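Local atomic coordinates of GAF domain-containing protein (Thermoplasma acidophilum, PDB entry 4MN7), a protein that reduces free methionine-R-sulfoxide, as a type II reductase built on a GAF domain. Residues Ala13-Leu18 against Val28-Leu33; Lys66-Asn71 against Pro95-Gly100; Ser87-Ile92 against Asp111-Phe116; Met1-Phe6 against Val135-Val140. The protein carries 1 engineered substitution. All coordinates share one frame; numbering follows the deposited sequence.

Contact 1 of 4, residues Ala13-Leu18 against Val28-Leu33; sequences AACQYL and VGFYVL
Helix 13-18 runs roughly antiparallel to strand 28-33, at 148°, the two axes coming within 7.9 Å and the backbones drawing closest at C15 and V28, whose CA atoms are 5.4 Å apart. C15 is the middle of the contact. Its SG meets the ring of F30 at the edge and close to the ring plane, 3.4 Å from F30 CD1 and 4.6 Å from the ring centroid, a cysteine sulfur-aromatic contact. The torsion of C15 (chi1 -59°), with SG anti to the carbonyl carbon, brings the sulfur to that edge, with V28 O also near it. C15 SG passes G29 CA as well, at 4.2 Å. F30 leaves the strand to the side, and the end of its ring comes nearer the helix, where A14 CB lies 4.0 Å from F30 CZ in an oblique approach. This is the GAF arrangement of a helix laid on a central antiparallel sheet, with strand 27-34 an inner strand between 37-44 and 101-110. One turn on from A14, L18 crosses V28 at about a right angle, and L18 CD1 rests 4.0 Å from V28 CG1. That same methyl also meets C15, with V28 CG1 3.9 Å from C15 CB, wedged between the two helix residues. No hydrogen bond joins the segments, and the residues that touch are all buried. Helix 118-136 closes in beside it, M131 against A14, I127 against L18 and V135 against F30, while M1 and Q10 of the second subunit pack on L18 and A14.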
loop_
_atom_site.group_PDB
_atom_site.type_symbol
_atom_site.label_atom_id
_atom_site.label_comp_id
_atom_site.label_asym_id
_atom_site.label_seq_id
_atom_site.Cartn_x
_atom_site.Cartn_y
_atom_site.Cartn_z
ATOM N N ALA A 13 -4.778 -6.518 -1.846
ATOM C CA ALA A 13 -3.521 -7.150 -2.327
ATOM C C ALA A 13 -2.633 -7.536 -1.128
ATOM O O ALA A 13 -2.043 -8.607 -1.122
ATOM C CB ALA A 13 -2.742 -6.203 -3.234
ATOM N N ALA A 14 -2.573 -6.687 -0.102
ATOM C CA ALA A 14 -1.833 -7.063 1.127
ATOM C C ALA A 14 -2.415 -8.327 1.820
ATOM O O ALA A 14 -1.685 -9.235 2.253
ATOM C CB ALA A 14 -1.760 -5.886 2.086
ATOM N N CYS A 15 -3.733 -8.389 1.965
ATOM C CA CYS A 15 -4.357 -9.608 2.557
ATOM C C CYS A 15 -4.033 -10.844 1.700
ATOM O O CYS A 15 -3.776 -11.879 2.203
ATOM C CB CYS A 15 -5.877 -9.460 2.683
ATOM S SG CYS A 15 -6.527 -8.084 3.688
ATOM N N GLN A 16 -3.995 -10.694 0.383
ATOM C CA GLN A 16 -3.728 -11.800 -0.510
ATOM C C GLN A 16 -2.276 -12.262 -0.355
ATOM O O GLN A 16 -2.022 -13.446 -0.183
ATOM C CB GLN A 16 -4.049 -11.370 -1.968
ATOM C CG GLN A 16 -3.975 -12.433 -3.071
ATOM C CD GLN A 16 -4.773 -13.707 -2.776
ATOM O OE1 GLN A 16 -4.206 -14.792 -2.776
ATOM N NE2 GLN A 16 -6.076 -13.581 -2.521
ATOM N N TYR A 17 -1.314 -11.339 -0.448
ATOM C CA TYR A 17 0.042 -11.681 -0.134
ATOM C C TYR A 17 0.177 -12.354 1.230
ATOM O O TYR A 17 0.821 -13.399 1.392
ATOM C CB TYR A 17 0.936 -10.416 -0.234
ATOM C CG TYR A 17 2.386 -10.668 0.084
ATOM C CD1 TYR A 17 2.802 -10.668 1.401
ATOM C CD2 TYR A 17 3.359 -10.921 -0.917
ATOM C CE1 TYR A 17 4.123 -10.882 1.747
ATOM C CE2 TYR A 17 4.716 -11.166 -0.576
ATOM C CZ TYR A 17 5.079 -11.137 0.768
ATOM O OH TYR A 17 6.366 -11.298 1.275
ATOM N N LEU A 18 -0.417 -11.773 2.257
ATOM C CA LEU A 18 -0.263 -12.384 3.591
ATOM C C LEU A 18 -0.763 -13.842 3.658
ATOM O O LEU A 18 -0.182 -14.695 4.326
ATOM C CB LEU A 18 -0.925 -11.511 4.682
ATOM C CG LEU A 18 -0.116 -10.228 4.918
ATOM C CD1 LEU A 18 -0.922 -9.203 5.683
ATOM C CD2 LEU A 18 1.220 -10.487 5.616
ATOM N N VAL A 28 -7.188 -13.294 6.616
ATOM C CA VAL A 28 -6.561 -12.025 6.801
ATOM C C VAL A 28 -7.525 -10.899 6.534
ATOM O O VAL A 28 -8.167 -10.861 5.502
ATOM C CB VAL A 28 -5.340 -11.892 5.875
ATOM C CG1 VAL A 28 -4.612 -10.579 6.184
ATOM C CG2 VAL A 28 -4.398 -13.076 6.100
ATOM N N GLY A 29 -7.604 -9.978 7.471
ATOM C CA GLY A 29 -8.433 -8.796 7.310
ATOM C C GLY A 29 -7.890 -7.517 7.890
ATOM O O GLY A 29 -7.115 -7.527 8.848
ATOM N N PHE A 30 -8.327 -6.409 7.288
ATOM C CA PHE A 30 -8.094 -5.117 7.799
ATOM C C PHE A 30 -9.403 -4.557 8.322
ATOM O O PHE A 30 -10.403 -4.365 7.549
ATOM C CB PHE A 30 -7.551 -4.150 6.767
ATOM C CG PHE A 30 -6.086 -4.371 6.367
ATOM C CD1 PHE A 30 -5.702 -5.459 5.617
ATOM C CD2 PHE A 30 -5.116 -3.433 6.670
ATOM C CE1 PHE A 30 -4.362 -5.633 5.221
ATOM C CE2 PHE A 30 -3.800 -3.596 6.239
ATOM C CZ PHE A 30 -3.432 -4.712 5.525
ATOM N N TYR A 31 -9.359 -4.243 9.615
ATOM C CA TYR A 31 -10.399 -3.500 10.263
ATOM C C TYR A 31 -9.936 -2.095 10.457
ATOM O O TYR A 31 -8.780 -1.879 10.831
ATOM C CB TYR A 31 -10.737 -4.085 11.630
ATOM C CG TYR A 31 -11.526 -5.368 11.566
ATOM C CD1 TYR A 31 -12.919 -5.343 11.505
ATOM C CD2 TYR A 31 -10.893 -6.587 11.607
ATOM C CE1 TYR A 31 -13.642 -6.497 11.418
ATOM C CE2 TYR A 31 -11.609 -7.760 11.582
ATOM C CZ TYR A 31 -13.000 -7.705 11.483
ATOM O OH TYR A 31 -13.728 -8.875 11.432
ATOM N N VAL A 32 -10.838 -1.139 10.240
ATOM C CA VAL A 32 -10.465 0.254 10.375
ATOM C C VAL A 32 -11.434 0.949 11.297
ATOM O O VAL A 32 -12.613 0.624 11.270
ATOM C CB VAL A 32 -10.526 0.981 9.050
ATOM C CG1 VAL A 32 -9.989 2.441 9.208
ATOM C CG2 VAL A 32 -9.775 0.200 7.981
ATOM N N LEU A 33 -10.948 1.902 12.096
ATOM C CA LEU A 33 -11.830 2.667 13.000
ATOM C C LEU A 33 -12.551 3.752 12.251
ATOM O O LEU A 33 -11.918 4.609 11.619
ATOM C CB LEU A 33 -11.056 3.316 14.148
ATOM C CG LEU A 33 -10.547 2.380 15.239
ATOM C CD1 LEU A 33 -9.463 3.062 16.073
ATOM C CD2 LEU A 33 -11.713 1.913 16.161
#

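Contact 2 of 4, residues Lys66-Asn71 against Pro95-Gly100; sequences KNDIVN and PVRYQG
R97 grips N67 side-on with two nitrogens, one for each of two oxygens. R97 NE gives a nearly straight bond to N67 OD1 (2.8 Å, 175° at the hydrogen), and that oxygen lies in the guanidinium plane although the amide itself is turned 79° against it. R97 NH2 reaches the backbone N67 O at 2.9 Å, coming from above the carbonyl plane, and adds only a weak bond to N67 OD1. Farther along, N67 ND2 makes a weak bond of 3.4 Å to G100 O, which ties the same amide to the turn following strand 90-98. N67 is the C-prime residue of a Schellman motif that ends helix 59-66; its positive phi turns the chain out of the helix, and CG anti to the backbone N (chi1 -164°) carries the amide toward R97. The R97 chain runs extended from CG to NE to meet it. Next to this grip, P95 packs on the backbone of the departing chain, with P95 CD 3.5 Å from D68 O and 4.2 Å from I69 CG1. The chain then enters edge strand 70-72, where V70 pairs with V93 through backbone hydrogen bonds, and P102 of strand 101-110 packs against N67.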
loop_
_atom_site.group_PDB
_atom_site.type_symbol
_atom_site.label_atom_id
_atom_site.label_comp_id
_atom_site.label_asym_id
_atom_site.label_seq_id
_atom_site.Cartn_x
_atom_site.Cartn_y
_atom_site.Cartn_z
ATOM N N LYS A 66 -5.540 -1.442 23.767
ATOM C CA LYS A 66 -4.243 -1.495 24.383
ATOM C C LYS A 66 -3.216 -0.807 23.490
ATOM O O LYS A 66 -2.137 -0.582 23.918
ATOM C CB LYS A 66 -3.731 -2.935 24.510
ATOM C CG LYS A 66 -4.414 -3.824 25.524
ATOM C CD LYS A 66 -3.443 -4.915 26.034
ATOM C CE LYS A 66 -2.787 -5.680 24.895
ATOM N NZ LYS A 66 -1.743 -6.647 25.319
ATOM N N ASN A 67 -3.519 -0.574 22.220
ATOM C CA ASN A 67 -2.496 -0.169 21.246
ATOM C C ASN A 67 -1.291 -1.072 21.199
ATOM O O ASN A 67 -0.184 -0.629 21.213
ATOM C CB ASN A 67 -2.033 1.271 21.421
ATOM C CG ASN A 67 -1.292 1.778 20.180
ATOM O OD1 ASN A 67 -1.255 1.111 19.124
ATOM N ND2 ASN A 67 -0.679 2.907 20.311
ATOM N N ASP A 68 -1.507 -2.355 21.030
ATOM C CA ASP A 68 -0.394 -3.296 21.009
ATOM C C ASP A 68 -0.889 -4.561 20.337
ATOM O O ASP A 68 -2.105 -4.768 20.218
ATOM C CB ASP A 68 -0.048 -3.553 22.486
ATOM C CG ASP A 68 1.360 -3.943 22.716
ATOM O OD1 ASP A 68 2.146 -3.924 21.783
ATOM O OD2 ASP A 68 1.670 -4.336 23.871
ATOM N N ILE A 69 0.024 -5.441 19.974
ATOM C CA ILE A 69 -0.311 -6.720 19.402
ATOM C C ILE A 69 -1.033 -7.575 20.409
ATOM O O ILE A 69 -0.675 -7.626 21.581
ATOM C CB ILE A 69 0.943 -7.469 18.962
ATOM C CG1 ILE A 69 1.519 -6.810 17.694
ATOM C CG2 ILE A 69 0.643 -8.922 18.645
ATOM C CD1 ILE A 69 2.879 -7.296 17.303
ATOM N N VAL A 70 -2.046 -8.284 19.938
ATOM C CA VAL A 70 -2.708 -9.283 20.791
ATOM C C VAL A 70 -2.528 -10.570 20.032
ATOM O O VAL A 70 -2.950 -10.691 18.857
ATOM C CB VAL A 70 -4.182 -8.946 21.009
ATOM C CG1 VAL A 70 -4.916 -10.105 21.688
ATOM C CG2 VAL A 70 -4.252 -7.722 21.915
ATOM N N ASN A 71 -1.972 -11.554 20.697
ATOM C CA ASN A 71 -1.655 -12.821 20.016
ATOM C C ASN A 71 -2.187 -13.920 20.874
ATOM O O ASN A 71 -1.576 -14.187 21.884
ATOM C CB ASN A 71 -0.141 -12.987 19.840
ATOM C CG ASN A 71 0.250 -14.284 19.089
ATOM O OD1 ASN A 71 -0.578 -15.189 18.864
ATOM N ND2 ASN A 71 1.558 -14.407 18.765
ATOM N N PRO A 95 -2.109 -3.773 15.660
ATOM C CA PRO A 95 -2.614 -2.400 15.435
ATOM C C PRO A 95 -1.950 -1.699 14.284
ATOM O O PRO A 95 -0.753 -1.884 14.069
ATOM C CB PRO A 95 -2.268 -1.676 16.726
ATOM C CG PRO A 95 -1.196 -2.491 17.321
ATOM C CD PRO A 95 -1.415 -3.878 16.932
ATOM N N VAL A 96 -2.728 -0.914 13.543
ATOM C CA VAL A 96 -2.197 -0.030 12.476
ATOM C C VAL A 96 -2.163 1.363 13.041
ATOM O O VAL A 96 -3.171 1.854 13.441
ATOM C CB VAL A 96 -3.038 -0.063 11.194
ATOM C CG1 VAL A 96 -2.545 1.002 10.151
ATOM C CG2 VAL A 96 -2.993 -1.480 10.630
ATOM N N ARG A 97 -0.990 1.948 13.159
ATOM C CA ARG A 97 -0.867 3.265 13.726
ATOM C C ARG A 97 -0.565 4.436 12.762
ATOM O O ARG A 97 0.227 4.348 11.798
ATOM C CB ARG A 97 0.234 3.269 14.762
ATOM C CG ARG A 97 0.004 2.267 15.858
ATOM C CD ARG A 97 1.299 2.104 16.631
ATOM N NE ARG A 97 1.116 1.173 17.705
ATOM C CZ ARG A 97 2.002 0.283 18.072
ATOM N NH1 ARG A 97 3.164 0.238 17.484
ATOM N NH2 ARG A 97 1.744 -0.522 19.091
ATOM N N TYR A 98 -1.174 5.572 13.081
ATOM C CA TYR A 98 -1.035 6.794 12.280
ATOM C C TYR A 98 -0.847 7.941 13.252
ATOM O O TYR A 98 -1.697 8.233 14.056
ATOM C CB TYR A 98 -2.241 6.965 11.392
ATOM C CG TYR A 98 -2.100 8.053 10.321
ATOM C CD1 TYR A 98 -2.430 9.414 10.606
ATOM C CD2 TYR A 98 -1.612 7.746 9.056
ATOM C CE1 TYR A 98 -2.292 10.415 9.631
ATOM C CE2 TYR A 98 -1.489 8.727 8.077
ATOM C CZ TYR A 98 -1.845 10.055 8.363
ATOM O OH TYR A 98 -1.692 11.002 7.373
ATOM N N GLN A 99 0.335 8.524 13.218
ATOM C CA GLN A 99 0.734 9.522 14.199
ATOM C C GLN A 99 0.694 8.964 15.597
ATOM O O GLN A 99 0.118 9.570 16.450
ATOM C CB GLN A 99 -0.137 10.782 14.030
ATOM C CG GLN A 99 0.280 11.482 12.743
ATOM C CD GLN A 99 -0.736 12.414 12.181
ATOM O OE1 GLN A 99 -1.893 12.385 12.550
ATOM N NE2 GLN A 99 -0.309 13.241 11.264
ATOM N N GLY A 100 1.247 7.768 15.789
ATOM C CA GLY A 100 1.335 7.142 17.102
ATOM C C GLY A 100 0.042 6.534 17.679
ATOM O O GLY A 100 0.114 5.776 18.648
#

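Contact 3 of 4, residues Ser87-Ile92 against Asp111-Phe116; sequences STQSEI and DKKAAF
The ring of F116 stands between two methyl groups: I92 CG2 sits over the centre of one face, 3.5 Å from the ring centroid and 6° off the normal in a CH-pi contact, and A115 CB covers the opposite face. The ring edge points at the backbone between S90 and E91, with F116 CE2 3.7 Å from E91 N. S90 OG lies between two partners, giving its proton to K112 O at 2.7 Å and taking one from A115 N at 3.1 Å. A chi1 of 56°, which puts OG between the backbone N and the carbonyl carbon, places it where it meets both, so that two hydrogen bonds hold the hydroxyl. Q89, extended beyond CG, directs NE2 at D111 O in a bond modelled too short for its length to be trusted. At the exposed end S87 OG gives a 2.7 Å bond to D111 OD1, reaching it from above the carboxylate plane, and a water joins that same oxygen to T88 OG1, which is also bonded to D109. Q89 and S90 both face S110 in a classic beta bulge, just where strand 90-98 begins beside strand 101-110; the loop curls back over this bulge before entering helix 118-136, whose E121 and L124 touch I92.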
loop_
_atom_site.group_PDB
_atom_site.type_symbol
_atom_site.label_atom_id
_atom_site.label_comp_id
_atom_site.label_asym_id
_atom_site.label_seq_id
_atom_site.Cartn_x
_atom_site.Cartn_y
_atom_site.Cartn_z
ATOM N N SER A 87 -12.945 -23.431 12.785
ATOM C CA SER A 87 -11.585 -23.968 12.574
ATOM C C SER A 87 -10.449 -23.208 13.274
ATOM O O SER A 87 -9.390 -23.771 13.505
ATOM C CB SER A 87 -11.283 -24.117 11.102
ATOM O OG SER A 87 -11.390 -22.911 10.429
ATOM N N THR A 88 -10.680 -21.964 13.690
ATOM C CA THR A 88 -9.584 -21.159 14.178
ATOM C C THR A 88 -9.069 -21.693 15.484
ATOM O O THR A 88 -9.803 -21.854 16.406
ATOM C CB THR A 88 -10.048 -19.702 14.413
ATOM O OG1 THR A 88 -10.394 -19.110 13.151
ATOM C CG2 THR A 88 -8.948 -18.924 15.082
ATOM N N GLN A 89 -7.765 -21.881 15.578
ATOM C CA GLN A 89 -7.104 -22.181 16.807
ATOM C C GLN A 89 -6.184 -21.124 17.265
ATOM O O GLN A 89 -5.810 -21.134 18.408
ATOM C CB GLN A 89 -6.285 -23.468 16.641
ATOM C CG GLN A 89 -7.216 -24.685 16.463
ATOM C CD GLN A 89 -6.474 -26.017 16.514
ATOM O OE1 GLN A 89 -6.346 -26.605 17.553
ATOM N NE2 GLN A 89 -5.956 -26.457 15.377
ATOM N N SER A 90 -5.717 -20.237 16.383
ATOM C CA SER A 90 -4.931 -19.095 16.895
ATOM C C SER A 90 -5.231 -17.852 16.093
ATOM O O SER A 90 -5.691 -17.936 14.953
ATOM C CB SER A 90 -3.415 -19.400 17.062
ATOM O OG SER A 90 -2.824 -19.851 15.863
ATOM N N GLU A 91 -5.002 -16.702 16.716
ATOM C CA GLU A 91 -5.374 -15.443 16.134
ATOM C C GLU A 91 -4.464 -14.311 16.660
ATOM O O GLU A 91 -4.115 -14.266 17.847
ATOM C CB GLU A 91 -6.827 -15.114 16.455
ATOM C CG GLU A 91 -7.290 -13.785 15.818
ATOM C CD GLU A 91 -8.747 -13.479 16.020
ATOM O OE1 GLU A 91 -9.373 -14.260 16.763
ATOM O OE2 GLU A 91 -9.263 -12.496 15.433
ATOM N N ILE A 92 -4.085 -13.412 15.742
ATOM C CA ILE A 92 -3.204 -12.300 16.066
ATOM C C ILE A 92 -3.834 -11.063 15.484
ATOM O O ILE A 92 -4.423 -11.097 14.406
ATOM C CB ILE A 92 -1.782 -12.519 15.562
ATOM C CG1 ILE A 92 -0.854 -11.446 16.125
ATOM C CG2 ILE A 92 -1.775 -12.564 14.065
ATOM C CD1 ILE A 92 0.597 -11.615 15.784
ATOM N N ASP A 111 -5.888 -21.846 11.522
ATOM C CA ASP A 111 -6.451 -23.130 11.933
ATOM C C ASP A 111 -5.477 -23.953 12.764
ATOM O O ASP A 111 -5.886 -24.938 13.342
ATOM C CB ASP A 111 -6.888 -23.962 10.724
ATOM C CG ASP A 111 -8.050 -23.358 9.991
ATOM O OD1 ASP A 111 -8.703 -22.433 10.525
ATOM O OD2 ASP A 111 -8.318 -23.767 8.837
ATOM N N LYS A 112 -4.214 -23.535 12.852
ATOM C CA LYS A 112 -3.199 -24.247 13.643
ATOM C C LYS A 112 -3.017 -23.558 14.949
ATOM O O LYS A 112 -3.249 -22.357 15.092
ATOM C CB LYS A 112 -1.858 -24.267 12.907
ATOM C CG LYS A 112 -1.950 -24.781 11.471
ATOM C CD LYS A 112 -1.989 -26.307 11.362
ATOM C CE LYS A 112 -3.226 -26.823 10.621
ATOM N NZ LYS A 112 -3.530 -26.111 9.348
ATOM N N LYS A 113 -2.579 -24.293 15.927
ATOM C CA LYS A 113 -2.378 -23.721 17.223
ATOM C C LYS A 113 -1.052 -22.966 17.255
ATOM O O LYS A 113 -0.117 -23.398 16.606
ATOM C CB LYS A 113 -2.309 -24.855 18.204
ATOM C CG LYS A 113 -2.648 -24.517 19.654
ATOM C CD LYS A 113 -2.992 -25.802 20.419
ATOM C CE LYS A 113 -3.689 -26.819 19.497
ATOM N NZ LYS A 113 -4.254 -28.037 20.138
ATOM N N ALA A 114 -0.931 -21.971 18.117
ATOM C CA ALA A 114 0.337 -21.220 18.279
ATOM C C ALA A 114 1.029 -20.927 16.930
ATOM O O ALA A 114 2.185 -21.198 16.738
ATOM C CB ALA A 114 1.273 -21.998 19.181
ATOM N N ALA A 115 0.254 -20.460 15.969
ATOM C CA ALA A 115 0.700 -20.190 14.627
ATOM C C ALA A 115 1.676 -18.966 14.543
ATOM O O ALA A 115 2.405 -18.846 13.581
ATOM C CB ALA A 115 -0.521 -19.884 13.771
ATOM N N PHE A 116 1.590 -18.049 15.488
ATOM C CA PHE A 116 2.191 -16.725 15.360
ATOM C C PHE A 116 3.324 -16.556 16.357
ATOM O O PHE A 116 3.125 -16.441 17.568
ATOM C CB PHE A 116 1.130 -15.670 15.556
ATOM C CG PHE A 116 -0.027 -15.835 14.624
ATOM C CD1 PHE A 116 0.109 -15.614 13.292
ATOM C CD2 PHE A 116 -1.255 -16.259 15.093
ATOM C CE1 PHE A 116 -0.961 -15.772 12.412
ATOM C CE2 PHE A 116 -2.326 -16.433 14.210
ATOM C CZ PHE A 116 -2.181 -16.193 12.867
HETATM O O HOH W 1 -8.716 -26.205 13.199
HETATM O O HOH W 2 -9.364 -19.686 10.434
#

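Contact 4 of 4, residues Met1-Phe6 against Val135-Val140; sequences MDLKEF and VHEFFV
K4 and F138 make the CH-pi contact. In K4, chi2 (-142°) carries CD over one face of the F138 ring, offset toward the rim and 4.0 Å from the centroid; the bend at chi3 only directs the chain beyond it. Close carbon-oxygen approaches form a second group. K4 CD is 3.5 Å from E137 O, so the aliphatic part of the lysine fills the angle between the ring and the turn backbone, and F138 CZ comes within 3.4 Å of K4 O. E137 folds its chain at chi2 (-63°), and E137 OE1 lies 3.9 Å from both L3 CB and L3 CD1. No hydrogen bond crosses between 1-6 and 135-140. Backbone hydrogen bonds within each segment include the helical E5 N to M1 O and, on the other side, F139 N to H136 O, closing a type I turn that carries E137 and F138. Subunit packing is the third kind, with S126 of the second subunit against L3 and its L130 against E137. The arrangement joins the start of helix 2-21 to the end of helix 118-136, the two terminal helices that a GAF domain lays on one face of its antiparallel sheet, here partly in the interface with the second subunit.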
loop_
_atom_site.group_PDB
_atom_site.type_symbol
_atom_site.label_atom_id
_atom_site.label_comp_id
_atom_site.label_asym_id
_atom_site.label_seq_id
_atom_site.Cartn_x
_atom_site.Cartn_y
_atom_site.Cartn_z
ATOM N N MET A 1 -14.329 7.624 -2.531
ATOM C CA MET A 1 -13.168 8.266 -3.265
ATOM C C MET A 1 -12.456 7.301 -4.273
ATOM O O MET A 1 -12.405 6.075 -4.107
ATOM C CB MET A 1 -12.181 8.956 -2.257
ATOM C CG MET A 1 -10.909 9.600 -2.847
ATOM S SD MET A 1 -10.311 11.265 -2.339
ATOM C CE MET A 1 -10.412 11.296 -0.545
ATOM N N ASP A 2 -11.947 7.883 -5.352
ATOM C CA ASP A 2 -11.014 7.183 -6.227
ATOM C C ASP A 2 -9.834 6.660 -5.371
ATOM O O ASP A 2 -9.511 5.469 -5.473
ATOM C CB ASP A 2 -10.547 8.084 -7.395
ATOM C CG ASP A 2 -10.414 7.323 -8.709
ATOM O OD1 ASP A 2 -10.213 6.088 -8.691
ATOM O OD2 ASP A 2 -10.489 7.961 -9.771
ATOM N N LEU A 3 -9.246 7.531 -4.522
ATOM C CA LEU A 3 -8.221 7.139 -3.498
ATOM C C LEU A 3 -8.616 6.081 -2.464
ATOM O O LEU A 3 -7.768 5.237 -2.081
ATOM C CB LEU A 3 -7.694 8.324 -2.707
ATOM C CG LEU A 3 -6.649 9.235 -3.308
ATOM C CD1 LEU A 3 -6.180 10.243 -2.248
ATOM C CD2 LEU A 3 -5.503 8.417 -3.852
ATOM N N LYS A 4 -9.855 6.143 -1.963
ATOM C CA LYS A 4 -10.352 5.065 -1.136
ATOM C C LYS A 4 -10.412 3.795 -1.900
ATOM O O LYS A 4 -10.100 2.732 -1.360
ATOM C CB LYS A 4 -11.739 5.364 -0.586
ATOM C CG LYS A 4 -11.700 6.360 0.568
ATOM C CD LYS A 4 -12.704 6.027 1.677
ATOM C CE LYS A 4 -14.033 6.681 1.486
ATOM N NZ LYS A 4 -15.035 6.013 2.342
ATOM N N GLU A 5 -10.861 3.830 -3.155
ATOM C CA GLU A 5 -10.905 2.586 -3.876
ATOM C C GLU A 5 -9.491 2.093 -4.217
ATOM O O GLU A 5 -9.254 0.917 -4.206
ATOM C CB GLU A 5 -11.884 2.629 -5.062
ATOM C CG GLU A 5 -13.356 2.793 -4.597
ATOM C CD GLU A 5 -13.867 1.828 -3.453
ATOM O OE1 GLU A 5 -13.716 0.574 -3.509
ATOM O OE2 GLU A 5 -14.492 2.337 -2.489
ATOM N N PHE A 6 -8.562 3.009 -4.471
ATOM C CA PHE A 6 -7.177 2.657 -4.648
ATOM C C PHE A 6 -6.620 2.018 -3.354
ATOM O O PHE A 6 -6.065 0.932 -3.392
ATOM C CB PHE A 6 -6.352 3.895 -4.969
ATOM C CG PHE A 6 -4.880 3.649 -4.908
ATOM C CD1 PHE A 6 -4.259 2.898 -5.896
ATOM C CD2 PHE A 6 -4.113 4.163 -3.896
ATOM C CE1 PHE A 6 -2.898 2.633 -5.842
ATOM C CE2 PHE A 6 -2.744 3.957 -3.867
ATOM C CZ PHE A 6 -2.134 3.174 -4.822
ATOM N N VAL A 135 -4.369 2.571 4.912
ATOM C CA VAL A 135 -5.502 2.228 5.808
ATOM C C VAL A 135 -6.133 3.528 6.320
ATOM O O VAL A 135 -7.315 3.618 6.507
ATOM C CB VAL A 135 -5.005 1.481 7.048
ATOM C CG1 VAL A 135 -6.102 1.403 8.114
ATOM C CG2 VAL A 135 -4.576 0.110 6.672
ATOM N N HIS A 136 -5.317 4.547 6.491
ATOM C CA HIS A 136 -5.780 5.825 6.972
ATOM C C HIS A 136 -6.808 6.482 6.060
ATOM O O HIS A 136 -7.653 7.226 6.497
ATOM C CB HIS A 136 -4.605 6.773 7.154
ATOM C CG HIS A 136 -4.993 8.127 7.664
ATOM N ND1 HIS A 136 -5.038 9.235 6.851
ATOM C CD2 HIS A 136 -5.385 8.550 8.891
ATOM C CE1 HIS A 136 -5.407 10.294 7.557
ATOM N NE2 HIS A 136 -5.622 9.904 8.796
ATOM N N GLU A 137 -6.752 6.198 4.785
ATOM C CA GLU A 137 -7.781 6.712 3.892
ATOM C C GLU A 137 -9.168 6.297 4.304
ATOM O O GLU A 137 -10.137 6.933 3.890
ATOM C CB GLU A 137 -7.515 6.237 2.455
ATOM C CG GLU A 137 -6.289 6.871 1.824
ATOM C CD GLU A 137 -6.464 8.376 1.709
ATOM O OE1 GLU A 137 -7.487 8.793 1.122
ATOM O OE2 GLU A 137 -5.584 9.108 2.187
ATOM N N PHE A 138 -9.300 5.201 5.052
ATOM C CA PHE A 138 -10.622 4.812 5.592
ATOM C C PHE A 138 -10.889 5.298 7.021
ATOM O O PHE A 138 -12.006 5.192 7.540
ATOM C CB PHE A 138 -10.789 3.301 5.491
ATOM C CG PHE A 138 -11.094 2.856 4.123
ATOM C CD1 PHE A 138 -12.377 2.874 3.671
ATOM C CD2 PHE A 138 -10.100 2.471 3.276
ATOM C CE1 PHE A 138 -12.712 2.463 2.412
ATOM C CE2 PHE A 138 -10.413 2.092 1.981
ATOM C CZ PHE A 138 -11.716 2.061 1.552
ATOM N N PHE A 139 -9.878 5.837 7.669
ATOM C CA PHE A 139 -10.025 6.192 9.051
ATOM C C PHE A 139 -10.972 7.366 9.141
ATOM O O PHE A 139 -10.902 8.260 8.334
ATOM C CB PHE A 139 -8.709 6.612 9.655
ATOM C CG PHE A 139 -8.822 7.111 11.083
ATOM C CD1 PHE A 139 -9.226 6.261 12.094
ATOM C CD2 PHE A 139 -8.554 8.432 11.408
ATOM C CE1 PHE A 139 -9.316 6.713 13.429
ATOM C CE2 PHE A 139 -8.718 8.907 12.732
ATOM C CZ PHE A 139 -9.098 8.032 13.753
ATOM N N VAL A 140 -11.885 7.326 10.100
ATOM C CA VAL A 140 -12.795 8.469 10.394
ATOM C C VAL A 140 -12.968 8.620 11.911
ATOM O O VAL A 140 -13.407 7.697 12.608
ATOM C CB VAL A 140 -14.205 8.319 9.789
ATOM C CG1 VAL A 140 -14.949 9.670 9.900
ATOM C CG2 VAL A 140 -14.144 7.866 8.329
#

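Contact 1 is the buried one, all apolar and sulfur-aromatic, whereas contacts 2 and 4 lie at the surface and contact 3 is partly buried. Contacts 1 and 4 both use helix 2-21 and both touch the second subunit; they meet where F30 packs on V135 and L33 O probably bonds to V140 N. Contacts 2 and 3 share strand 90-98 and meet through N71 ND2 and F116 O, a probable hydrogen bond, and through I69 on I92. Both combine hydrogen bonds with apolar packing, P95 in contact 2 and the F116 ring on I92 in contact 3, whereas contact 4 has a CH-pi contact and no hydrogen bond across its segments. Contacts 3 and 4 sit on opposite sides of the chain's centre, centres about 30 Å apart.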